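Local coordinates for protein luciferase-like enzymeAMP-CoA-ligase (Zophobas atratus, PDB 4W8O) that probably activates carboxylic acids with ATP as an AMP-forming CoA ligase of the ANL superfamily, related to beetle luciferases but taken from a nonluminescent mealworm, at residues 355-360 against 400-405; 410-413 against 417-420; 41-46 against 259-264. All coordinates share one frame; numbering follows the deposited sequence.

Contact 1 (355-360 against 400-405); sequences RTLLKI and DGFLKT
Lys359 lays its side chain over one face of the Phe402 ring, and most of the area buried in this contact belongs to these two residues. The chain is extended beyond CG, so successive methylenes travel across the ring: CG and CD lie above the CD2–CE2 side, and CE stands 3.6 Å from CG of Phe402. The last methylene makes a CH-pi contact, its CE 3.8 Å from the ring centroid and 19° off the normal. A long aliphatic chain suits this place because it offers a flat hydrocarbon run to an aromatic face and still carries a charge beyond it. CG of Lys359 sits between its own backbone N and carbonyl carbon (chi1 65°), and from there the straight chain runs out over the phenyl group.

The charged interactions gather at the tip. NZ of Lys359 is 4.0 Å from the centroid of the Phe402 ring, a cation-pi contact over the face. Asp398, just before the segment, forms its stronger salt bridge, while OD2 of Asp400 makes a long one, 3.7 Å from NZ of Lys359. An alanine in place of Phe402 would probably uncover the lysine methylenes and leave the ammonium group freer to swing between its two aspartates.

Apolar contact is lighter. Leu357 crosses the phenylalanine side chain at about a right angle, with CB 4.0 Å from CE2 of Phe402 and CD1 equally close to CZ.

No hydrogen bond joins the two segments, because strand 367-380 runs between strands 357-362 and 403-411 in the antiparallel sheet. Leu357 and Lys359 bond through their backbones to Lys380 and Arg378 of that middle strand, and the Phe402 side chain also touches Lys380.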
ATOM      1  N   ARG A 355       4.459  -7.147 -16.451  1.00 37.30           N
ATOM      2  CA  ARG A 355       5.791  -7.597 -16.057  1.00 37.42           C
ATOM      3  C   ARG A 355       5.775  -8.591 -14.898  1.00 37.26           C
ATOM      4  O   ARG A 355       6.717  -8.650 -14.112  1.00 38.72           O
ATOM      5  CB  ARG A 355       6.690  -6.387 -15.751  1.00 37.18           C
ATOM      6  CG  ARG A 355       7.263  -5.748 -17.012  1.00 38.69           C
ATOM      7  CD  ARG A 355       8.188  -4.582 -16.708  1.00 38.22           C
ATOM      8  NE  ARG A 355       9.352  -4.977 -15.935  1.00 37.65           N
ATOM      9  CZ  ARG A 355      10.517  -5.375 -16.437  1.00 39.12           C
ATOM     10  NH1 ARG A 355      10.717  -5.457 -17.750  1.00 40.84           N
ATOM     11  NH2 ARG A 355      11.496  -5.701 -15.605  1.00 39.29           N
ATOM     12  N   THR A 356       4.706  -9.385 -14.819  1.00 37.41           N
ATOM     13  CA  THR A 356       4.523 -10.388 -13.782  1.00 36.29           C
ATOM     14  C   THR A 356       4.317 -11.759 -14.428  1.00 37.35           C
ATOM     15  O   THR A 356       3.651 -11.870 -15.470  1.00 37.66           O
ATOM     16  CB  THR A 356       3.296 -10.049 -12.914  1.00 35.92           C
ATOM     17  OG1 THR A 356       3.495  -8.779 -12.277  1.00 35.65           O
ATOM     18  CG2 THR A 356       3.044 -11.114 -11.854  1.00 35.43           C
ATOM     19  N   LEU A 357       4.897 -12.796 -13.818  1.00 36.95           N
ATOM     20  CA  LEU A 357       4.629 -14.183 -14.209  1.00 37.71           C
ATOM     21  C   LEU A 357       3.751 -14.860 -13.151  1.00 37.03           C
ATOM     22  O   LEU A 357       3.972 -14.677 -11.952  1.00 35.23           O
ATOM     23  CB  LEU A 357       5.933 -14.967 -14.356  1.00 38.51           C
ATOM     24  CG  LEU A 357       6.992 -14.419 -15.314  1.00 39.33           C
ATOM     25  CD1 LEU A 357       8.274 -15.223 -15.160  1.00 40.35           C
ATOM     26  CD2 LEU A 357       6.512 -14.437 -16.754  1.00 40.43           C
ATOM     27  N   LEU A 358       2.770 -15.645 -13.599  1.00 37.64           N
ATOM     28  CA  LEU A 358       1.903 -16.406 -12.690  1.00 37.66           C
ATOM     29  C   LEU A 358       1.716 -17.832 -13.190  1.00 39.26           C
ATOM     30  O   LEU A 358       1.390 -18.053 -14.362  1.00 40.51           O
ATOM     31  CB  LEU A 358       0.542 -15.717 -12.542  1.00 37.30           C
ATOM     32  CG  LEU A 358      -0.390 -16.307 -11.475  1.00 37.63           C
ATOM     33  CD1 LEU A 358      -1.258 -15.215 -10.883  1.00 37.07           C
ATOM     34  CD2 LEU A 358      -1.266 -17.437 -12.011  1.00 39.01           C
ATOM     35  N   LYS A 359       1.938 -18.798 -12.306  1.00 39.56           N
ATOM     36  CA  LYS A 359       1.736 -20.200 -12.637  1.00 41.78           C
ATOM     37  C   LYS A 359       0.905 -20.897 -11.568  1.00 41.80           C
ATOM     38  O   LYS A 359       0.861 -20.457 -10.414  1.00 39.54           O
ATOM     39  CB  LYS A 359       3.083 -20.913 -12.835  1.00 43.41           C
ATOM     40  CG  LYS A 359       3.953 -21.005 -11.589  1.00 43.33           C
ATOM     41  CD  LYS A 359       5.295 -21.661 -11.885  1.00 44.85           C
ATOM     42  CE  LYS A 359       6.062 -21.916 -10.595  1.00 44.72           C
ATOM     43  NZ  LYS A 359       7.398 -22.545 -10.801  1.00 46.20           N
ATOM     44  N   ILE A 360       0.225 -21.963 -11.981  1.00 43.08           N
ATOM     45  CA  ILE A 360      -0.519 -22.845 -11.082  1.00 44.35           C
ATOM     46  C   ILE A 360       0.242 -24.165 -11.025  1.00 46.44           C
ATOM     47  O   ILE A 360       0.475 -24.778 -12.068  1.00 48.06           O
ATOM     48  CB  ILE A 360      -1.941 -23.144 -11.603  1.00 45.29           C
ATOM     49  CG1 ILE A 360      -2.690 -21.858 -11.959  1.00 44.56           C
ATOM     50  CG2 ILE A 360      -2.730 -23.967 -10.588  1.00 45.50           C
ATOM     51  CD1 ILE A 360      -3.153 -21.052 -10.778  1.00 44.15           C
ATOM     52  N   ASP A 400      12.316 -22.411  -8.859  1.00 43.79           N
ATOM     53  CA  ASP A 400      12.507 -21.446  -9.947  1.00 44.01           C
ATOM     54  C   ASP A 400      12.411 -19.987  -9.477  1.00 41.24           C
ATOM     55  O   ASP A 400      12.276 -19.080 -10.299  1.00 40.73           O
ATOM     56  CB  ASP A 400      11.481 -21.708 -11.058  1.00 45.84           C
ATOM     57  CG  ASP A 400      11.691 -23.043 -11.755  1.00 49.70           C
ATOM     58  OD1 ASP A 400      12.847 -23.489 -11.883  1.00 52.17           O
ATOM     59  OD2 ASP A 400      10.696 -23.647 -12.199  1.00 52.46           O
ATOM     60  N   GLY A 401      12.483 -19.760  -8.165  1.00 39.74           N
ATOM     61  CA  GLY A 401      12.442 -18.406  -7.604  1.00 37.53           C
ATOM     62  C   GLY A 401      11.069 -17.748  -7.607  1.00 37.09           C
ATOM     63  O   GLY A 401      10.975 -16.524  -7.509  1.00 35.86           O
ATOM     64  N   PHE A 402      10.003 -18.546  -7.725  1.00 36.71           N
ATOM     65  CA  PHE A 402       8.638 -18.011  -7.709  1.00 36.48           C
ATOM     66  C   PHE A 402       8.156 -17.944  -6.275  1.00 35.92           C
ATOM     67  O   PHE A 402       8.397 -18.866  -5.506  1.00 36.38           O
ATOM     68  CB  PHE A 402       7.671 -18.905  -8.482  1.00 37.15           C
ATOM     69  CG  PHE A 402       7.702 -18.717  -9.978  1.00 37.40           C
ATOM     70  CD1 PHE A 402       8.837 -19.038 -10.715  1.00 38.37           C
ATOM     71  CD2 PHE A 402       6.576 -18.260 -10.651  1.00 37.07           C
ATOM     72  CE1 PHE A 402       8.855 -18.887 -12.098  1.00 39.91           C
ATOM     73  CE2 PHE A 402       6.587 -18.103 -12.030  1.00 38.83           C
ATOM     74  CZ  PHE A 402       7.728 -18.414 -12.756  1.00 39.33           C
ATOM     75  N   LEU A 403       7.467 -16.859  -5.925  1.00 36.21           N
ATOM     76  CA  LEU A 403       6.832 -16.719  -4.611  1.00 36.26           C
ATOM     77  C   LEU A 403       5.624 -17.647  -4.529  1.00 37.13           C
ATOM     78  O   LEU A 403       4.764 -17.635  -5.407  1.00 37.57           O
ATOM     79  CB  LEU A 403       6.384 -15.271  -4.370  1.00 35.61           C
ATOM     80  CG  LEU A 403       5.576 -14.965  -3.094  1.00 36.07           C
ATOM     81  CD1 LEU A 403       6.456 -15.021  -1.847  1.00 35.69           C
ATOM     82  CD2 LEU A 403       4.891 -13.607  -3.197  1.00 35.84           C
ATOM     83  N   LYS A 404       5.561 -18.442  -3.469  1.00 38.04           N
ATOM     84  CA  LYS A 404       4.390 -19.272  -3.194  1.00 39.97           C
ATOM     85  C   LYS A 404       3.360 -18.386  -2.506  1.00 38.73           C
ATOM     86  O   LYS A 404       3.625 -17.875  -1.427  1.00 38.81           O
ATOM     87  CB  LYS A 404       4.774 -20.442  -2.289  1.00 41.26           C
ATOM     88  CG  LYS A 404       5.886 -21.321  -2.847  1.00 42.28           C
ATOM     89  CD  LYS A 404       6.333 -22.328  -1.804  1.00 44.25           C
ATOM     90  CE  LYS A 404       7.574 -23.078  -2.238  1.00 46.42           C
ATOM     91  NZ  LYS A 404       8.226 -23.737  -1.068  1.00 48.37           N
ATOM     92  N   THR A 405       2.205 -18.173  -3.135  1.00 37.86           N
ATOM     93  CA  THR A 405       1.210 -17.245  -2.588  1.00 38.11           C
ATOM     94  C   THR A 405       0.460 -17.820  -1.395  1.00 38.58           C
ATOM     95  O   THR A 405      -0.191 -17.078  -0.656  1.00 39.36           O
ATOM     96  CB  THR A 405       0.139 -16.849  -3.617  1.00 38.20           C
ATOM     97  OG1 THR A 405      -0.591 -18.017  -4.017  1.00 38.64           O
ATOM     98  CG2 THR A 405       0.764 -16.156  -4.821  1.00 37.99           C
TER

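Contact 2 (410-413 against 417-420); sequences YYDD and VYVI
Tyr410 and Tyr418 lie side by side on one face of the sheet, their ring planes only 12° apart but slid so far that the rings barely overlap, with centroids 5.0 Å apart. The offset brings CB of Tyr418 over the face of the Tyr410 ring as a CH-pi contact, 3.8 Å from its centroid. In return, OH of Tyr410 stands above the rim of the Tyr418 ring, 3.6 Å from CG of Tyr418. CG of Tyr410 lies between its backbone N and carbonyl carbon (chi1 65°), which leans the ring across to the neighbouring strand. Broad, flat tyrosines suit this partly exposed face: their carbon surfaces cover each other.

Beneath them is an antiparallel beta hairpin of strands 403-411 and 417-422. Tyr410 and Tyr418 form a hydrogen-bonded pair of it, N of Tyr410 to O of Tyr418 at 3.0 Å and N of Tyr418 to O of Tyr410 at 2.9 Å. Tyr411 and Val417, the next, non-hydrogen-bonded pair, turn to the buried face, where both touch Leu6.

Asp412 brings its carboxylate to the CE1 flank of the Tyr418 ring, OD1 lying 3.3 Å from CE1 of Tyr418, with the two planes 51° apart.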
ATOM      1  N   TYR A 410      -7.001 -21.411 -10.016  1.00 40.26           N
ATOM      2  CA  TYR A 410      -6.855 -21.872 -11.395  1.00 41.40           C
ATOM      3  C   TYR A 410      -7.089 -20.673 -12.319  1.00 41.60           C
ATOM      4  O   TYR A 410      -7.564 -19.626 -11.859  1.00 41.04           O
ATOM      5  CB  TYR A 410      -7.886 -22.972 -11.708  1.00 42.64           C
ATOM      6  CG  TYR A 410      -9.312 -22.481 -11.665  1.00 42.74           C
ATOM      7  CD1 TYR A 410     -10.043 -22.512 -10.480  1.00 43.09           C
ATOM      8  CD2 TYR A 410      -9.928 -21.955 -12.803  1.00 43.51           C
ATOM      9  CE1 TYR A 410     -11.349 -22.049 -10.427  1.00 43.25           C
ATOM     10  CE2 TYR A 410     -11.238 -21.490 -12.759  1.00 43.82           C
ATOM     11  CZ  TYR A 410     -11.939 -21.537 -11.565  1.00 43.69           C
ATOM     12  OH  TYR A 410     -13.235 -21.084 -11.504  1.00 44.32           O
ATOM     13  N   TYR A 411      -6.783 -20.837 -13.609  1.00 42.52           N
ATOM     14  CA  TYR A 411      -7.070 -19.802 -14.620  1.00 43.22           C
ATOM     15  C   TYR A 411      -7.893 -20.333 -15.803  1.00 45.28           C
ATOM     16  O   TYR A 411      -7.984 -21.539 -16.023  1.00 44.86           O
ATOM     17  CB  TYR A 411      -5.782 -19.148 -15.142  1.00 42.95           C
ATOM     18  CG  TYR A 411      -4.840 -20.095 -15.850  1.00 43.61           C
ATOM     19  CD1 TYR A 411      -3.932 -20.861 -15.136  1.00 42.78           C
ATOM     20  CD2 TYR A 411      -4.858 -20.223 -17.241  1.00 45.13           C
ATOM     21  CE1 TYR A 411      -3.069 -21.730 -15.773  1.00 43.51           C
ATOM     22  CE2 TYR A 411      -3.996 -21.093 -17.891  1.00 45.57           C
ATOM     23  CZ  TYR A 411      -3.106 -21.845 -17.148  1.00 45.11           C
ATOM     24  OH  TYR A 411      -2.244 -22.712 -17.770  1.00 46.09           O
ATOM     25  N   ASP A 412      -8.467 -19.394 -16.550  1.00 47.12           N
ATOM     26  CA  ASP A 412      -9.287 -19.664 -17.739  1.00 50.11           C
ATOM     27  C   ASP A 412      -8.482 -19.999 -18.983  1.00 50.82           C
ATOM     28  O   ASP A 412      -7.271 -19.851 -19.006  1.00 49.37           O
ATOM     29  CB  ASP A 412     -10.113 -18.412 -18.090  1.00 51.07           C
ATOM     30  CG  ASP A 412     -11.409 -18.356 -17.372  1.00 51.99           C
ATOM     31  OD1 ASP A 412     -11.717 -19.320 -16.656  1.00 54.49           O
ATOM     32  OD2 ASP A 412     -12.128 -17.351 -17.519  1.00 53.99           O
ATOM     33  N   ASP A 413      -9.193 -20.411 -20.032  1.00 52.84           N
ATOM     34  CA  ASP A 413      -8.642 -20.448 -21.390  1.00 54.84           C
ATOM     35  C   ASP A 413      -8.243 -19.042 -21.845  1.00 54.80           C
ATOM     36  O   ASP A 413      -7.276 -18.886 -22.576  1.00 55.70           O
ATOM     37  CB  ASP A 413      -9.664 -21.037 -22.379  1.00 57.28           C
ATOM     38  CG  ASP A 413      -9.840 -22.540 -22.225  1.00 58.42           C
ATOM     39  OD1 ASP A 413      -8.910 -23.224 -21.745  1.00 58.76           O
ATOM     40  OD2 ASP A 413     -10.914 -23.047 -22.604  1.00 61.41           O
ATOM     41  N   VAL A 417      -7.879 -15.176 -13.845  1.00 47.15           N
ATOM     42  CA  VAL A 417      -7.427 -15.870 -12.641  1.00 46.38           C
ATOM     43  C   VAL A 417      -8.555 -15.992 -11.603  1.00 46.73           C
ATOM     44  O   VAL A 417      -9.361 -15.076 -11.433  1.00 45.84           O
ATOM     45  CB  VAL A 417      -6.219 -15.133 -12.019  1.00 46.08           C
ATOM     46  CG1 VAL A 417      -5.736 -15.837 -10.758  1.00 45.63           C
ATOM     47  CG2 VAL A 417      -5.086 -15.019 -13.034  1.00 45.99           C
ATOM     48  N   TYR A 418      -8.597 -17.131 -10.912  1.00 46.71           N
ATOM     49  CA  TYR A 418      -9.588 -17.390  -9.858  1.00 47.69           C
ATOM     50  C   TYR A 418      -8.878 -17.957  -8.641  1.00 47.33           C
ATOM     51  O   TYR A 418      -8.196 -18.978  -8.739  1.00 46.76           O
ATOM     52  CB  TYR A 418     -10.644 -18.395 -10.330  1.00 49.18           C
ATOM     53  CG  TYR A 418     -11.508 -17.896 -11.464  1.00 50.26           C
ATOM     54  CD1 TYR A 418     -11.096 -18.021 -12.787  1.00 50.22           C
ATOM     55  CD2 TYR A 418     -12.743 -17.301 -11.212  1.00 51.31           C
ATOM     56  CE1 TYR A 418     -11.886 -17.559 -13.826  1.00 51.02           C
ATOM     57  CE2 TYR A 418     -13.539 -16.839 -12.245  1.00 51.78           C
ATOM     58  CZ  TYR A 418     -13.106 -16.971 -13.549  1.00 51.87           C
ATOM     59  OH  TYR A 418     -13.894 -16.501 -14.574  1.00 52.94           O
ATOM     60  N   VAL A 419      -9.032 -17.284  -7.503  1.00 48.02           N
ATOM     61  CA  VAL A 419      -8.478 -17.745  -6.231  1.00 47.75           C
ATOM     62  C   VAL A 419      -9.625 -18.343  -5.443  1.00 48.88           C
ATOM     63  O   VAL A 419     -10.682 -17.723  -5.324  1.00 50.29           O
ATOM     64  CB  VAL A 419      -7.849 -16.582  -5.428  1.00 47.09           C
ATOM     65  CG1 VAL A 419      -7.312 -17.075  -4.086  1.00 46.77           C
ATOM     66  CG2 VAL A 419      -6.748 -15.911  -6.239  1.00 46.45           C
ATOM     67  N   ILE A 420      -9.429 -19.545  -4.913  1.00 49.40           N
ATOM     68  CA  ILE A 420     -10.526 -20.245  -4.251  1.00 51.81           C
ATOM     69  C   ILE A 420     -10.325 -20.466  -2.748  1.00 52.57           C
ATOM     70  O   ILE A 420     -11.290 -20.387  -1.993  1.00 54.46           O
ATOM     71  CB  ILE A 420     -10.909 -21.554  -4.997  1.00 53.27           C
ATOM     72  CG1 ILE A 420      -9.778 -22.584  -4.985  1.00 53.33           C
ATOM     73  CG2 ILE A 420     -11.295 -21.235  -6.437  1.00 53.20           C
ATOM     74  CD1 ILE A 420     -10.075 -23.835  -5.796  1.00 55.44           C
TER

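Contact 3 (41-46 against 259-264); sequences DLDKSE and IEKYKL
Asp43 reaches from beside strand 44-47 to the C-terminal part of helix 252-262, where Lys261 and Tyr262 receive its two carboxylate oxygens. Its CB already lies 3.4 Å from OH of Tyr262. CG is anti to the backbone N (chi1 -169°), a setting that carries the carboxylate over to the helix, and this carbon is 3.6 Å from CE of Lys261. OD1 accepts a hydrogen bond of 2.7 Å from OH of Tyr262. The hydroxyl comes from above the carboxylate, 40° out of its plane, while OD1 itself lies at the edge of the Tyr262 ring, near the ring plane. The carboxylate and ring planes are inclined to each other by 55°.

OD2 turns to Lys261 and lies 3.5 Å from its CE. NZ of Lys261 is 3.9 Å from OD2 of Asp43, a long salt bridge that probably adds only modestly at this exposed surface. The lysine runs extended until it bends at its last torsion, and its CG lies over the centre of the Tyr262 ring. Aspartate suits the position because one short side chain can accept the phenol's hydrogen bond and also face a positive charge. Tyrosine is equally apt, its rigid ring carrying a hydroxyl out from the helix to the loop.

Strand 44-47 is an edge strand of the nine-stranded mixed sheet and pairs with strand 35-39, with Asp43 and Lys44 facing Asp39 in a G1 beta bulge. The Tyr262 ring also packs on Ile38 of strand 35-39, joining the C-terminal end of helix 252-262 to this sheet margin.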
ATOM      1  N   ASP A  41     -12.238  14.298   6.039  1.00 41.33           N
ATOM      2  CA  ASP A  41     -13.012  14.575   7.245  1.00 42.79           C
ATOM      3  C   ASP A  41     -12.971  16.048   7.629  1.00 44.32           C
ATOM      4  O   ASP A  41     -13.998  16.635   7.959  1.00 46.17           O
ATOM      5  CB  ASP A  41     -12.503  13.734   8.416  1.00 42.14           C
ATOM      6  CG  ASP A  41     -12.793  12.260   8.246  1.00 41.51           C
ATOM      7  OD1 ASP A  41     -13.895  11.914   7.791  1.00 42.85           O
ATOM      8  OD2 ASP A  41     -11.923  11.441   8.594  1.00 40.73           O
ATOM      9  N   LEU A  42     -11.780  16.635   7.591  1.00 44.44           N
ATOM     10  CA  LEU A  42     -11.577  18.025   7.997  1.00 45.85           C
ATOM     11  C   LEU A  42     -11.684  19.025   6.854  1.00 47.04           C
ATOM     12  O   LEU A  42     -11.740  20.233   7.103  1.00 49.08           O
ATOM     13  CB  LEU A  42     -10.205  18.187   8.656  1.00 45.17           C
ATOM     14  CG  LEU A  42      -9.969  17.371   9.927  1.00 45.20           C
ATOM     15  CD1 LEU A  42      -8.558  17.620  10.436  1.00 44.69           C
ATOM     16  CD2 LEU A  42     -11.006  17.694  10.998  1.00 46.56           C
ATOM     17  N   ASP A  43     -11.711  18.535   5.615  1.00 46.53           N
ATOM     18  CA  ASP A  43     -11.712  19.392   4.424  1.00 47.50           C
ATOM     19  C   ASP A  43     -10.510  20.337   4.432  1.00 47.08           C
ATOM     20  O   ASP A  43     -10.644  21.539   4.212  1.00 47.43           O
ATOM     21  CB  ASP A  43     -13.038  20.169   4.306  1.00 49.34           C
ATOM     22  CG  ASP A  43     -13.201  20.874   2.962  1.00 50.27           C
ATOM     23  OD1 ASP A  43     -12.672  20.382   1.945  1.00 49.54           O
ATOM     24  OD2 ASP A  43     -13.870  21.929   2.928  1.00 52.08           O
ATOM     25  N   LYS A  44      -9.337  19.775   4.711  1.00 46.17           N
ATOM     26  CA  LYS A  44      -8.068  20.486   4.579  1.00 45.90           C
ATOM     27  C   LYS A  44      -7.229  19.767   3.528  1.00 44.04           C
ATOM     28  O   LYS A  44      -7.365  18.563   3.336  1.00 43.27           O
ATOM     29  CB  LYS A  44      -7.311  20.518   5.911  1.00 45.91           C
ATOM     30  CG  LYS A  44      -8.091  21.075   7.090  1.00 47.98           C
ATOM     31  CD  LYS A  44      -8.425  22.545   6.903  1.00 50.38           C
ATOM     32  CE  LYS A  44      -9.287  23.053   8.043  1.00 52.41           C
ATOM     33  NZ  LYS A  44     -10.025  24.278   7.647  1.00 54.47           N
ATOM     34  N   SER A  45      -6.370  20.512   2.847  1.00 43.24           N
ATOM     35  CA  SER A  45      -5.543  19.951   1.792  1.00 42.42           C
ATOM     36  C   SER A  45      -4.125  20.494   1.887  1.00 41.14           C
ATOM     37  O   SER A  45      -3.863  21.427   2.636  1.00 41.71           O
ATOM     38  CB  SER A  45      -6.138  20.270   0.421  1.00 42.86           C
ATOM     39  OG  SER A  45      -5.944  21.628   0.095  1.00 43.80           O
ATOM     40  N   GLU A  46      -3.214  19.894   1.128  1.00 40.08           N
ATOM     41  CA  GLU A  46      -1.829  20.342   1.100  1.00 39.36           C
ATOM     42  C   GLU A  46      -1.202  20.041  -0.255  1.00 39.44           C
ATOM     43  O   GLU A  46      -1.447  18.984  -0.842  1.00 39.34           O
ATOM     44  CB  GLU A  46      -1.022  19.676   2.219  1.00 38.28           C
ATOM     45  CG  GLU A  46       0.374  20.265   2.400  1.00 38.11           C
ATOM     46  CD  GLU A  46       1.176  19.620   3.522  1.00 36.96           C
ATOM     47  OE1 GLU A  46       0.715  18.624   4.124  1.00 35.82           O
ATOM     48  OE2 GLU A  46       2.292  20.110   3.798  1.00 37.12           O
ATOM     49  N   ILE A 259     -17.186  12.069  -2.921  1.00 40.61           N
ATOM     50  CA  ILE A 259     -17.073  11.900  -4.380  1.00 41.80           C
ATOM     51  C   ILE A 259     -17.587  13.137  -5.108  1.00 43.19           C
ATOM     52  O   ILE A 259     -16.963  13.616  -6.063  1.00 44.83           O
ATOM     53  CB  ILE A 259     -17.824  10.649  -4.887  1.00 41.55           C
ATOM     54  CG1 ILE A 259     -17.098   9.384  -4.421  1.00 41.55           C
ATOM     55  CG2 ILE A 259     -17.924  10.655  -6.409  1.00 42.24           C
ATOM     56  CD1 ILE A 259     -17.915   8.120  -4.550  1.00 41.91           C
ATOM     57  N   GLU A 260     -18.724  13.651  -4.654  1.00 43.13           N
ATOM     58  CA  GLU A 260     -19.263  14.895  -5.179  1.00 44.70           C
ATOM     59  C   GLU A 260     -18.366  16.090  -4.852  1.00 45.37           C
ATOM     60  O   GLU A 260     -18.022  16.873  -5.743  1.00 45.54           O
ATOM     61  CB  GLU A 260     -20.643  15.139  -4.593  1.00 45.74           C
ATOM     62  CG  GLU A 260     -21.367  16.328  -5.185  1.00 48.13           C
ATOM     63  CD  GLU A 260     -22.798  16.391  -4.716  1.00 48.52           C
ATOM     64  OE1 GLU A 260     -23.688  16.069  -5.519  1.00 49.59           O
ATOM     65  OE2 GLU A 260     -23.024  16.725  -3.538  1.00 49.52           O
ATOM     66  N   LYS A 261     -18.002  16.224  -3.576  1.00 44.26           N
ATOM     67  CA  LYS A 261     -17.294  17.411  -3.087  1.00 46.03           C
ATOM     68  C   LYS A 261     -15.898  17.591  -3.678  1.00 46.05           C
ATOM     69  O   LYS A 261     -15.504  18.711  -3.987  1.00 48.19           O
ATOM     70  CB  LYS A 261     -17.195  17.398  -1.556  1.00 45.88           C
ATOM     71  CG  LYS A 261     -16.579  18.665  -0.971  1.00 48.11           C
ATOM     72  CD  LYS A 261     -16.674  18.707   0.546  1.00 48.45           C
ATOM     73  CE  LYS A 261     -16.171  20.032   1.096  1.00 50.84           C
ATOM     74  NZ  LYS A 261     -17.041  21.190   0.719  1.00 53.06           N
ATOM     75  N   TYR A 262     -15.147  16.504  -3.810  1.00 45.00           N
ATOM     76  CA  TYR A 262     -13.773  16.585  -4.312  1.00 46.07           C
ATOM     77  C   TYR A 262     -13.651  16.113  -5.761  1.00 46.41           C
ATOM     78  O   TYR A 262     -12.558  16.129  -6.321  1.00 47.14           O
ATOM     79  CB  TYR A 262     -12.827  15.794  -3.398  1.00 44.93           C
ATOM     80  CG  TYR A 262     -12.872  16.282  -1.966  1.00 44.61           C
ATOM     81  CD1 TYR A 262     -12.404  17.546  -1.634  1.00 46.05           C
ATOM     82  CD2 TYR A 262     -13.407  15.492  -0.951  1.00 43.70           C
ATOM     83  CE1 TYR A 262     -12.451  18.013  -0.331  1.00 46.68           C
ATOM     84  CE2 TYR A 262     -13.462  15.949   0.358  1.00 44.01           C
ATOM     85  CZ  TYR A 262     -12.986  17.210   0.661  1.00 45.70           C
ATOM     86  OH  TYR A 262     -13.036  17.680   1.953  1.00 46.78           O
ATOM     87  N   LYS A 263     -14.770  15.714  -6.364  1.00 46.28           N
ATOM     88  CA  LYS A 263     -14.785  15.208  -7.735  1.00 46.90           C
ATOM     89  C   LYS A 263     -13.836  14.029  -7.878  1.00 44.76           C
ATOM     90  O   LYS A 263     -12.979  14.006  -8.756  1.00 44.72           O
ATOM     91  CB  LYS A 263     -14.429  16.316  -8.729  1.00 49.99           C
ATOM     92  CG  LYS A 263     -15.277  17.567  -8.575  1.00 52.44           C
ATOM     93  CD  LYS A 263     -14.959  18.579  -9.662  1.00 55.72           C
ATOM     94  CE  LYS A 263     -15.457  19.966  -9.292  1.00 58.15           C
ATOM     95  NZ  LYS A 263     -16.939  20.014  -9.161  1.00 58.34           N
ATOM     96  N   LEU A 264     -14.003  13.047  -7.000  1.00 42.73           N
ATOM     97  CA  LEU A 264     -13.140  11.877  -6.984  1.00 41.69           C
ATOM     98  C   LEU A 264     -13.323  11.065  -8.253  1.00 41.63           C
ATOM     99  O   LEU A 264     -14.431  10.947  -8.773  1.00 43.55           O
ATOM    100  CB  LEU A 264     -13.447  10.983  -5.774  1.00 40.70           C
ATOM    101  CG  LEU A 264     -13.305  11.594  -4.379  1.00 40.47           C
ATOM    102  CD1 LEU A 264     -13.739  10.575  -3.332  1.00 39.42           C
ATOM    103  CD2 LEU A 264     -11.875  12.072  -4.141  1.00 41.34           C
TER

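In the fold
Contact 3 closes first along the chain, joining two segments 213 residues apart; contacts 1 and 2 follow in series. The latter pair share strand 403-411 and the five-stranded antiparallel sheet, their centres about 14 Å apart. They meet directly where Ile360 packs against Tyr410 and Tyr411. Contact 1 spans two strands with a third between them, whereas contact 2 joins adjacent strands at the sheet's edge. Contact 3 joins helix 252-262 to an edge of the nine-stranded mixed sheet, its centre about 39 Å from that of contact 1 and across the chain's centre. Contact 2 is thus a local hairpin, while contacts 1 and 3 bring together distant parts of the chain.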